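Local coordinates for DNA damage response protein Rtt109, putative (Neosartorya fumigata, PDB 5ZB9) that probably acetylates lysine residues of histone H3, with acetyl-CoA as the acetyl donor, in the response to DNA damage, at residues 24-35 against 50-60; 71-79 against 112-123. All coordinates share one frame; numbering follows the deposited sequence.

Contact 1: 24-35 against 50-60; sequences TIRHISSAPSPC and TFCENHFLAVS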
loop_
_atom_site.group_PDB
_atom_site.type_symbol
_atom_site.label_atom_id
_atom_site.label_comp_id
_atom_site.label_asym_id
_atom_site.label_seq_id
_atom_site.Cartn_x
_atom_site.Cartn_y
_atom_site.Cartn_z
ATOM N N THR A 24 0.426 -22.109 -1.969
ATOM C CA THR A 24 -0.888 -22.102 -1.340
ATOM C C THR A 24 -1.147 -20.700 -0.813
ATOM O O THR A 24 -0.250 -20.079 -0.245
ATOM C CB THR A 24 -0.977 -23.126 -0.190
ATOM O OG1 THR A 24 -0.726 -24.439 -0.705
ATOM C CG2 THR A 24 -2.343 -23.089 0.479
ATOM N N ILE A 25 -2.361 -20.193 -1.008
ATOM C CA ILE A 25 -2.682 -18.852 -0.547
ATOM C C ILE A 25 -3.836 -18.836 0.446
ATOM O O ILE A 25 -4.800 -19.599 0.334
ATOM C CB ILE A 25 -3.023 -17.912 -1.727
ATOM C CG1 ILE A 25 -4.205 -18.454 -2.530
ATOM C CG2 ILE A 25 -1.822 -17.745 -2.613
ATOM C CD1 ILE A 25 -4.773 -17.462 -3.493
ATOM N N ARG A 26 -3.715 -17.961 1.433
ATOM C CA ARG A 26 -4.800 -17.702 2.356
ATOM C C ARG A 26 -4.975 -16.192 2.451
ATOM O O ARG A 26 -4.107 -15.462 2.931
ATOM C CB ARG A 26 -4.529 -18.332 3.726
ATOM C CG ARG A 26 -4.478 -19.859 3.668
ATOM C CD ARG A 26 -4.108 -20.517 5.001
ATOM N NE ARG A 26 -4.196 -21.974 4.911
ATOM C CZ ARG A 26 -3.183 -22.770 4.575
ATOM N NH1 ARG A 26 -1.991 -22.258 4.307
ATOM N NH2 ARG A 26 -3.362 -24.080 4.509
ATOM N N HIS A 27 -6.103 -15.734 1.941
ATOM C CA HIS A 27 -6.440 -14.337 1.933
ATOM C C HIS A 27 -7.548 -14.118 2.958
ATOM O O HIS A 27 -8.660 -14.613 2.796
ATOM C CB HIS A 27 -6.868 -13.928 0.519
ATOM C CG HIS A 27 -7.444 -12.551 0.424
ATOM N ND1 HIS A 27 -8.217 -12.147 -0.643
ATOM C CD2 HIS A 27 -7.365 -11.486 1.256
ATOM C CE1 HIS A 27 -8.592 -10.893 -0.463
ATOM N NE2 HIS A 27 -8.090 -10.470 0.684
ATOM N N ILE A 28 -7.252 -13.407 4.035
ATOM C CA ILE A 28 -8.306 -13.122 4.988
ATOM C C ILE A 28 -8.546 -11.627 5.001
ATOM O O ILE A 28 -7.635 -10.844 4.762
ATOM C CB ILE A 28 -7.977 -13.649 6.409
ATOM C CG1 ILE A 28 -6.770 -12.936 6.999
ATOM C CG2 ILE A 28 -7.726 -15.164 6.383
ATOM C CD1 ILE A 28 -6.476 -13.371 8.410
ATOM N N SER A 29 -9.788 -11.231 5.238
ATOM C CA SER A 29 -10.121 -9.818 5.258
ATOM C C SER A 29 -11.136 -9.510 6.344
ATOM O O SER A 29 -11.696 -10.416 6.960
ATOM C CB SER A 29 -10.652 -9.365 3.895
ATOM O OG SER A 29 -11.950 -9.872 3.642
ATOM N N SER A 30 -11.356 -8.225 6.589
ATOM C CA SER A 30 -12.387 -7.799 7.525
ATOM C C SER A 30 -13.376 -6.911 6.783
ATOM O O SER A 30 -13.046 -6.342 5.746
ATOM C CB SER A 30 -11.773 -7.069 8.720
ATOM O OG SER A 30 -11.099 -5.896 8.303
ATOM N N ALA A 31 -14.597 -6.806 7.287
ATOM C CA ALA A 31 -15.596 -6.004 6.592
ATOM C C ALA A 31 -15.268 -4.550 6.833
ATOM O O ALA A 31 -14.654 -4.226 7.853
ATOM C CB ALA A 31 -16.998 -6.336 7.072
ATOM N N PRO A 32 -15.649 -3.672 5.894
ATOM C CA PRO A 32 -15.388 -2.241 6.069
ATOM C C PRO A 32 -15.985 -1.737 7.372
ATOM O O PRO A 32 -17.147 -2.009 7.660
ATOM C CB PRO A 32 -16.085 -1.595 4.865
ATOM C CG PRO A 32 -16.216 -2.683 3.861
ATOM C CD PRO A 32 -16.339 -3.965 4.626
ATOM N N SER A 33 -15.188 -1.036 8.165
ATOM C CA SER A 33 -15.683 -0.452 9.396
ATOM C C SER A 33 -15.151 0.967 9.504
ATOM O O SER A 33 -14.115 1.280 8.920
ATOM C CB SER A 33 -15.276 -1.300 10.604
ATOM O OG SER A 33 -13.874 -1.432 10.683
ATOM N N PRO A 34 -15.870 1.835 10.231
ATOM C CA PRO A 34 -15.475 3.240 10.325
ATOM C C PRO A 34 -14.085 3.388 10.895
ATOM O O PRO A 34 -13.703 2.603 11.755
ATOM C CB PRO A 34 -16.520 3.836 11.276
ATOM C CG PRO A 34 -17.692 2.941 11.150
ATOM C CD PRO A 34 -17.109 1.573 10.985
ATOM N N CYS A 35 -13.336 4.370 10.411
ATOM C CA CYS A 35 -12.000 4.606 10.931
ATOM C C CYS A 35 -11.709 6.092 10.940
ATOM O O CYS A 35 -12.484 6.891 10.415
ATOM C CB CYS A 35 -10.947 3.860 10.099
ATOM S SG CYS A 35 -10.768 4.483 8.408
ATOM N N THR A 50 -14.892 8.086 6.842
ATOM C CA THR A 50 -13.941 7.149 6.255
ATOM C C THR A 50 -14.143 5.729 6.781
ATOM O O THR A 50 -14.337 5.515 7.982
ATOM C CB THR A 50 -12.479 7.601 6.532
ATOM O OG1 THR A 50 -12.302 8.961 6.109
ATOM C CG2 THR A 50 -11.485 6.723 5.795
ATOM N N PHE A 51 -14.102 4.757 5.879
ATOM C CA PHE A 51 -14.174 3.360 6.286
ATOM C C PHE A 51 -12.888 2.647 5.905
ATOM O O PHE A 51 -12.229 3.024 4.937
ATOM C CB PHE A 51 -15.385 2.675 5.649
ATOM C CG PHE A 51 -16.699 3.238 6.111
ATOM C CD1 PHE A 51 -17.239 4.364 5.504
ATOM C CD2 PHE A 51 -17.388 2.650 7.167
ATOM C CE1 PHE A 51 -18.446 4.893 5.938
ATOM C CE2 PHE A 51 -18.594 3.173 7.604
ATOM C CZ PHE A 51 -19.126 4.296 6.986
ATOM N N CYS A 52 -12.518 1.629 6.671
ATOM C CA CYS A 52 -11.331 0.858 6.339
ATOM C C CYS A 52 -11.629 -0.630 6.287
ATOM O O CYS A 52 -12.434 -1.143 7.060
ATOM C CB CYS A 52 -10.202 1.127 7.337
ATOM S SG CYS A 52 -8.633 0.362 6.847
ATOM N N GLU A 53 -10.961 -1.310 5.364
ATOM C CA GLU A 53 -11.105 -2.744 5.170
ATOM C C GLU A 53 -9.715 -3.371 5.213
ATOM O O GLU A 53 -8.847 -2.989 4.436
ATOM C CB GLU A 53 -11.815 -3.027 3.836
ATOM C CG GLU A 53 -11.931 -4.494 3.419
ATOM C CD GLU A 53 -12.598 -4.666 2.043
ATOM O OE1 GLU A 53 -13.025 -3.651 1.460
ATOM O OE2 GLU A 53 -12.703 -5.812 1.542
ATOM N N ASN A 54 -9.489 -4.306 6.133
ATOM C CA ASN A 54 -8.198 -4.984 6.216
ATOM C C ASN A 54 -8.104 -6.180 5.284
ATOM O O ASN A 54 -9.061 -6.936 5.141
ATOM C CB ASN A 54 -7.913 -5.465 7.638
ATOM C CG ASN A 54 -7.897 -4.345 8.649
ATOM O OD1 ASN A 54 -7.685 -3.182 8.311
ATOM N ND2 ASN A 54 -8.118 -4.694 9.907
ATOM N N HIS A 55 -6.942 -6.350 4.661
ATOM C CA HIS A 55 -6.655 -7.525 3.847
ATOM C C HIS A 55 -5.296 -8.089 4.193
ATOM O O HIS A 55 -4.322 -7.346 4.309
ATOM C CB HIS A 55 -6.681 -7.196 2.359
ATOM C CG HIS A 55 -8.030 -6.819 1.847
ATOM N ND1 HIS A 55 -8.913 -7.743 1.334
ATOM C CD2 HIS A 55 -8.644 -5.617 1.755
ATOM C CE1 HIS A 55 -10.016 -7.126 0.950
ATOM N NE2 HIS A 55 -9.878 -5.834 1.193
ATOM N N PHE A 56 -5.224 -9.405 4.339
ATOM C CA PHE A 56 -3.945 -10.050 4.566
ATOM C C PHE A 56 -3.807 -11.305 3.719
ATOM O O PHE A 56 -4.687 -12.158 3.702
ATOM C CB PHE A 56 -3.765 -10.395 6.039
ATOM C CG PHE A 56 -2.474 -11.091 6.328
ATOM C CD1 PHE A 56 -1.282 -10.389 6.322
ATOM C CD2 PHE A 56 -2.448 -12.448 6.591
ATOM C CE1 PHE A 56 -0.090 -11.030 6.576
ATOM C CE2 PHE A 56 -1.263 -13.089 6.847
ATOM C CZ PHE A 56 -0.080 -12.383 6.838
ATOM N N LEU A 57 -2.694 -11.408 3.008
ATOM C CA LEU A 57 -2.422 -12.569 2.187
ATOM C C LEU A 57 -1.188 -13.279 2.701
ATOM O O LEU A 57 -0.105 -12.692 2.745
ATOM C CB LEU A 57 -2.223 -12.171 0.719
ATOM C CG LEU A 57 -1.682 -13.267 -0.209
ATOM C CD1 LEU A 57 -2.693 -14.399 -0.377
ATOM C CD2 LEU A 57 -1.287 -12.697 -1.568
ATOM N N ALA A 58 -1.355 -14.537 3.098
ATOM C CA ALA A 58 -0.221 -15.391 3.425
ATOM C C ALA A 58 -0.001 -16.387 2.303
ATOM O O ALA A 58 -0.947 -17.010 1.800
ATOM C CB ALA A 58 -0.440 -16.107 4.744
ATOM N N VAL A 59 1.252 -16.528 1.897
ATOM C CA VAL A 59 1.585 -17.436 0.820
ATOM C C VAL A 59 2.551 -18.479 1.345
ATOM O O VAL A 59 3.546 -18.150 1.983
ATOM C CB VAL A 59 2.201 -16.701 -0.385
ATOM C CG1 VAL A 59 2.472 -17.680 -1.522
ATOM C CG2 VAL A 59 1.278 -15.574 -0.845
ATOM N N SER A 60 2.240 -19.742 1.089
ATOM C CA SER A 60 3.080 -20.822 1.573
ATOM C C SER A 60 3.398 -21.797 0.456
ATOM O O SER A 60 2.764 -21.789 -0.600
ATOM C CB SER A 60 2.410 -21.549 2.744
ATOM O OG SER A 60 1.095 -21.955 2.399
HETATM O O HOH W 1 -0.886 -19.846 2.863
HETATM O O HOH W 2 -13.682 -7.863 3.368
HETATM O O HOH W 3 -14.443 8.349 9.855
#
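With CG of His-27 trans to its backbone N (chi1 171°) and CG of His-55 trans to its carbonyl carbon (chi1 -66°), the two imidazoles converge diagonally on one face of the sheet. NE2 of His-27 lies 2.9 Å from ND1 of His-55, a hydrogen bond in which either nitrogen could be the donor; the rings meet rim to rim, their planes 37° apart. Phe-119 of helix 111-127 packs edge-to-face with His-27, and the ring of His-127 meets that of His-55. Strands 24-30 and 50-60 are antiparallel neighbours in the central sheet of the acetyltransferase domain, as paired backbone bonds at Thr-24/Ser-60, Arg-26/Ala-58 and Ile-28/Phe-56 demonstrate. On the histidine face, CD1 of Leu-57 reaches CB of Ile-25 at 3.8 Å. Beyond Ser-29 the register slips by one residue: OG of Ser-30 accepts N-H of Asn-54 at 3.1 Å, and regular pairing resumes at Ser-33 and Cys-52. There SG of Cys-35 stands 3.6 Å from CB of Cys-52, with no disulfide here, although one joins them in another structure of this protein. At the other end a water donates to Ala-58 O and Ser-60 OG, while Glu-70 salt-bridges Arg-26 NH1 and hydrogen-bonds Ser-60 OG.

Contact 2: 71-79 against 112-123; sequences VIIFGIEVL and LRLISNAFLSFL
Phe-74 and Leu-112 open the interface between strand 71-79 and helix 112-123, a helix packed on the central sheet of the acetyltransferase domain. The short axes run 29° from parallel and approach to 10.0 Å, a spacing bridged mainly by apolar side chains. Both methyls of Leu-112 touch the aromatic ring, each 3.9 Å from Phe-74 CD1, while its CB sits over one face, offset toward the rim. Ile-115 slides past the same phenyl in the opposite direction, and OG of Ser-116 comes to 3.3 Å from Phe-74 CZ. One turn further on, Phe-119 passes between the strand's next two inward residues: its CD2 meets CG2 of Ile-76 at 3.6 Å, and its CE2 meets CG2 of Val-78. The other branch of Val-78, CG1, reaches tip to tip toward CD1 of Leu-123 at 3.6 Å; Leu-123 CD1 also lies 3.9 Å above the Phe-119 ring plane, offset toward the rim. With chi1 of -167°, CG of Phe-119 is trans to its backbone N, which directs the ring to the strand.

In the second shell, Ile-73 and Phe-74 both pair with Val-59 of the neighbouring strand 50-61, a classic beta bulge that lets these consecutive side chains both turn to the helix. Leu-57 of that strand touches Phe-119, and Leu-120, whose CD2 approaches Val-78 CG2, touches Val-91 and Ile-176 as well. Leu-112 and Arg-113 bind CoA in another structure of this protein, as do Ser-96, beside Leu-112, and Trp-168, beside Ser-116; the packing is therefore consistent with anchoring one side of the CoA site on the sheet. The hydroxyl of Ser-116 is itself held by the helix: OG donates to Leu-112 O at 2.8 Å, approaching from the face of that carbonyl plane opposite to Ser-116 N.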
loop_
_atom_site.group_PDB
_atom_site.type_symbol
_atom_site.label_atom_id
_atom_site.label_comp_id
_atom_site.label_asym_id
_atom_site.label_seq_id
_atom_site.Cartn_x
_atom_site.Cartn_y
_atom_site.Cartn_z
ATOM N N VAL A 71 5.077 -24.412 4.506
ATOM C CA VAL A 71 5.770 -23.326 5.192
ATOM C C VAL A 71 5.466 -21.985 4.522
ATOM O O VAL A 71 5.582 -21.829 3.303
ATOM C CB VAL A 71 7.301 -23.560 5.271
ATOM C CG1 VAL A 71 7.944 -23.616 3.893
ATOM C CG2 VAL A 71 7.948 -22.497 6.137
ATOM N N ILE A 72 5.044 -21.026 5.334
ATOM C CA ILE A 72 4.783 -19.678 4.855
ATOM C C ILE A 72 6.060 -19.037 4.319
ATOM O O ILE A 72 7.095 -19.061 4.978
ATOM C CB ILE A 72 4.193 -18.800 5.974
ATOM C CG1 ILE A 72 2.752 -19.213 6.264
ATOM C CG2 ILE A 72 4.254 -17.332 5.596
ATOM C CD1 ILE A 72 2.164 -18.505 7.457
ATOM N N ILE A 73 5.989 -18.464 3.124
ATOM C CA ILE A 73 7.151 -17.797 2.551
ATOM C C ILE A 73 6.990 -16.281 2.461
ATOM O O ILE A 73 7.971 -15.559 2.296
ATOM C CB ILE A 73 7.468 -18.326 1.147
ATOM C CG1 ILE A 73 6.290 -18.063 0.208
ATOM C CG2 ILE A 73 7.814 -19.800 1.207
ATOM C CD1 ILE A 73 6.655 -18.120 -1.249
ATOM N N PHE A 74 5.761 -15.795 2.577
ATOM C CA PHE A 74 5.509 -14.383 2.349
ATOM C C PHE A 74 4.202 -13.948 2.976
ATOM O O PHE A 74 3.228 -14.691 2.971
ATOM C CB PHE A 74 5.497 -14.085 0.848
ATOM C CG PHE A 74 5.448 -12.621 0.518
ATOM C CD1 PHE A 74 6.526 -11.791 0.810
ATOM C CD2 PHE A 74 4.337 -12.072 -0.107
ATOM C CE1 PHE A 74 6.492 -10.432 0.500
ATOM C CE2 PHE A 74 4.296 -10.720 -0.425
ATOM C CZ PHE A 74 5.375 -9.898 -0.121
ATOM N N GLY A 75 4.188 -12.741 3.521
ATOM C CA GLY A 75 2.975 -12.180 4.077
ATOM C C GLY A 75 2.841 -10.720 3.691
ATOM O O GLY A 75 3.805 -9.952 3.783
ATOM N N ILE A 76 1.655 -10.324 3.247
ATOM C CA ILE A 76 1.444 -8.928 2.902
ATOM C C ILE A 76 0.091 -8.448 3.401
ATOM O O ILE A 76 -0.944 -9.073 3.135
ATOM C CB ILE A 76 1.582 -8.694 1.372
ATOM C CG1 ILE A 76 1.267 -7.250 1.018
ATOM C CG2 ILE A 76 0.714 -9.663 0.565
ATOM C CD1 ILE A 76 1.628 -6.904 -0.398
ATOM N N GLU A 77 0.109 -7.359 4.171
ATOM C CA GLU A 77 -1.127 -6.749 4.637
ATOM C C GLU A 77 -1.405 -5.483 3.853
ATOM O O GLU A 77 -0.516 -4.663 3.640
ATOM C CB GLU A 77 -1.076 -6.432 6.131
ATOM C CG GLU A 77 -2.396 -5.863 6.659
ATOM C CD GLU A 77 -2.375 -5.563 8.154
ATOM O OE1 GLU A 77 -3.208 -6.138 8.890
ATOM O OE2 GLU A 77 -1.541 -4.741 8.592
ATOM N N VAL A 78 -2.649 -5.334 3.418
ATOM C CA VAL A 78 -3.061 -4.157 2.677
ATOM C C VAL A 78 -4.329 -3.571 3.273
ATOM O O VAL A 78 -5.301 -4.291 3.472
ATOM C CB VAL A 78 -3.318 -4.482 1.210
ATOM C CG1 VAL A 78 -3.652 -3.219 0.460
ATOM C CG2 VAL A 78 -2.112 -5.188 0.593
ATOM N N LEU A 79 -4.315 -2.272 3.563
ATOM C CA LEU A 79 -5.493 -1.593 4.086
ATOM C C LEU A 79 -6.189 -0.807 2.983
ATOM O O LEU A 79 -5.556 -0.006 2.286
ATOM C CB LEU A 79 -5.110 -0.659 5.231
ATOM C CG LEU A 79 -4.144 -1.215 6.279
ATOM C CD1 LEU A 79 -3.770 -0.119 7.274
ATOM C CD2 LEU A 79 -4.735 -2.423 6.991
ATOM N N LEU A 112 8.188 -13.072 -5.033
ATOM C CA LEU A 112 7.609 -12.135 -4.087
ATOM C C LEU A 112 7.137 -10.868 -4.805
ATOM O O LEU A 112 6.092 -10.310 -4.459
ATOM C CB LEU A 112 8.600 -11.798 -2.976
ATOM C CG LEU A 112 9.204 -12.998 -2.238
ATOM C CD1 LEU A 112 9.868 -12.555 -0.947
ATOM C CD2 LEU A 112 8.159 -14.075 -1.966
ATOM N N ARG A 113 7.875 -10.433 -5.824
ATOM C CA ARG A 113 7.450 -9.267 -6.593
ATOM C C ARG A 113 6.172 -9.589 -7.355
ATOM O O ARG A 113 5.231 -8.799 -7.361
ATOM C CB ARG A 113 8.541 -8.797 -7.564
ATOM C CG ARG A 113 8.117 -7.603 -8.433
ATOM C CD ARG A 113 9.246 -7.069 -9.332
ATOM N NE ARG A 113 9.800 -8.080 -10.238
ATOM C CZ ARG A 113 9.162 -8.587 -11.291
ATOM N NH1 ARG A 113 7.930 -8.188 -11.589
ATOM N NH2 ARG A 113 9.751 -9.504 -12.047
ATOM N N LEU A 114 6.136 -10.760 -7.986
ATOM C CA LEU A 114 4.969 -11.183 -8.763
ATOM C C LEU A 114 3.716 -11.297 -7.899
ATOM O O LEU A 114 2.629 -10.853 -8.289
ATOM C CB LEU A 114 5.252 -12.513 -9.456
ATOM C CG LEU A 114 6.218 -12.406 -10.637
ATOM C CD1 LEU A 114 6.468 -13.770 -11.245
ATOM C CD2 LEU A 114 5.662 -11.443 -11.675
ATOM N N ILE A 115 3.879 -11.882 -6.716
ATOM C CA ILE A 115 2.778 -12.029 -5.782
ATOM C C ILE A 115 2.238 -10.670 -5.332
ATOM O O ILE A 115 1.031 -10.431 -5.404
ATOM C CB ILE A 115 3.204 -12.859 -4.555
ATOM C CG1 ILE A 115 3.511 -14.297 -4.974
ATOM C CG2 ILE A 115 2.116 -12.840 -3.490
ATOM C CD1 ILE A 115 4.094 -15.133 -3.870
ATOM N N SER A 116 3.129 -9.785 -4.884
ATOM C CA SER A 116 2.743 -8.449 -4.423
ATOM C C SER A 116 2.001 -7.652 -5.499
ATOM O O SER A 116 1.019 -6.978 -5.215
ATOM C CB SER A 116 3.982 -7.663 -3.980
ATOM O OG SER A 116 4.736 -8.389 -3.029
ATOM N N ASN A 117 2.517 -7.723 -6.723
ATOM C CA ASN A 117 1.918 -7.128 -7.913
ATOM C C ASN A 117 0.497 -7.663 -8.136
ATOM O O ASN A 117 -0.456 -6.901 -8.307
ATOM C CB ASN A 117 2.836 -7.430 -9.114
ATOM C CG ASN A 117 2.415 -6.738 -10.405
ATOM O OD1 ASN A 117 1.251 -6.428 -10.628
ATOM N ND2 ASN A 117 3.383 -6.519 -11.276
ATOM N N ALA A 118 0.363 -8.985 -8.117
ATOM C CA ALA A 118 -0.913 -9.639 -8.367
ATOM C C ALA A 118 -1.943 -9.301 -7.300
ATOM O O ALA A 118 -3.095 -9.027 -7.618
ATOM C CB ALA A 118 -0.720 -11.151 -8.456
ATOM N N PHE A 119 -1.526 -9.323 -6.039
ATOM C CA PHE A 119 -2.419 -8.994 -4.924
ATOM C C PHE A 119 -2.923 -7.543 -5.006
ATOM O O PHE A 119 -4.122 -7.292 -4.881
ATOM C CB PHE A 119 -1.713 -9.249 -3.585
ATOM C CG PHE A 119 -2.633 -9.242 -2.391
ATOM C CD1 PHE A 119 -3.852 -9.904 -2.429
ATOM C CD2 PHE A 119 -2.268 -8.587 -1.221
ATOM C CE1 PHE A 119 -4.699 -9.899 -1.320
ATOM C CE2 PHE A 119 -3.103 -8.576 -0.115
ATOM C CZ PHE A 119 -4.321 -9.232 -0.164
ATOM N N LEU A 120 -2.015 -6.596 -5.228
ATOM C CA LEU A 120 -2.402 -5.195 -5.401
ATOM C C LEU A 120 -3.306 -5.005 -6.622
ATOM O O LEU A 120 -4.340 -4.344 -6.532
ATOM C CB LEU A 120 -1.163 -4.310 -5.519
ATOM C CG LEU A 120 -0.330 -4.161 -4.239
ATOM C CD1 LEU A 120 0.915 -3.329 -4.472
ATOM C CD2 LEU A 120 -1.175 -3.537 -3.137
ATOM N N SER A 121 -2.915 -5.589 -7.752
ATOM C CA SER A 121 -3.742 -5.583 -8.958
ATOM C C SER A 121 -5.154 -6.063 -8.658
ATOM O O SER A 121 -6.139 -5.440 -9.053
ATOM C CB SER A 121 -3.131 -6.473 -10.042
ATOM O OG SER A 121 -2.687 -5.701 -11.138
ATOM N N PHE A 122 -5.231 -7.182 -7.949
ATOM C CA PHE A 122 -6.499 -7.772 -7.556
ATOM C C PHE A 122 -7.348 -6.800 -6.749
ATOM O O PHE A 122 -8.531 -6.626 -7.034
ATOM C CB PHE A 122 -6.248 -9.048 -6.755
ATOM C CG PHE A 122 -7.482 -9.635 -6.149
ATOM C CD1 PHE A 122 -8.395 -10.323 -6.932
ATOM C CD2 PHE A 122 -7.727 -9.517 -4.796
ATOM C CE1 PHE A 122 -9.531 -10.870 -6.378
ATOM C CE2 PHE A 122 -8.863 -10.066 -4.240
ATOM C CZ PHE A 122 -9.763 -10.742 -5.035
ATOM N N LEU A 123 -6.746 -6.156 -5.750
ATOM C CA LEU A 123 -7.496 -5.259 -4.878
ATOM C C LEU A 123 -7.934 -3.999 -5.627
ATOM O O LEU A 123 -8.983 -3.430 -5.328
ATOM C CB LEU A 123 -6.668 -4.892 -3.640
ATOM C CG LEU A 123 -6.277 -6.070 -2.736
ATOM C CD1 LEU A 123 -5.282 -5.648 -1.659
ATOM C CD2 LEU A 123 -7.508 -6.734 -2.110
#

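In the fold
From the N terminus, strand 22-35 is followed by a 14-residue connection without helix or strand, and contact 1 closes that loop as strand 50-61 returns antiparallel. The chain then turns into strand 71-82, which pairs with the other edge of 50-61: Val-59 O lies 2.7 Å from Ile-73 N and His-55 O 2.8 Å from Val-78 N, both probable hydrogen bonds. Contact 2 closes a longer excursion through strand 86-96 when helix 111-127 packs on the sheet. The two contacts are in series, neither nested nor crossed, with centres about 12 Å apart. The same helix also touches contact 1 through Ile-115 on Val-59, and lies against four consecutive strands, 22-35, 50-61, 71-82 and 86-96.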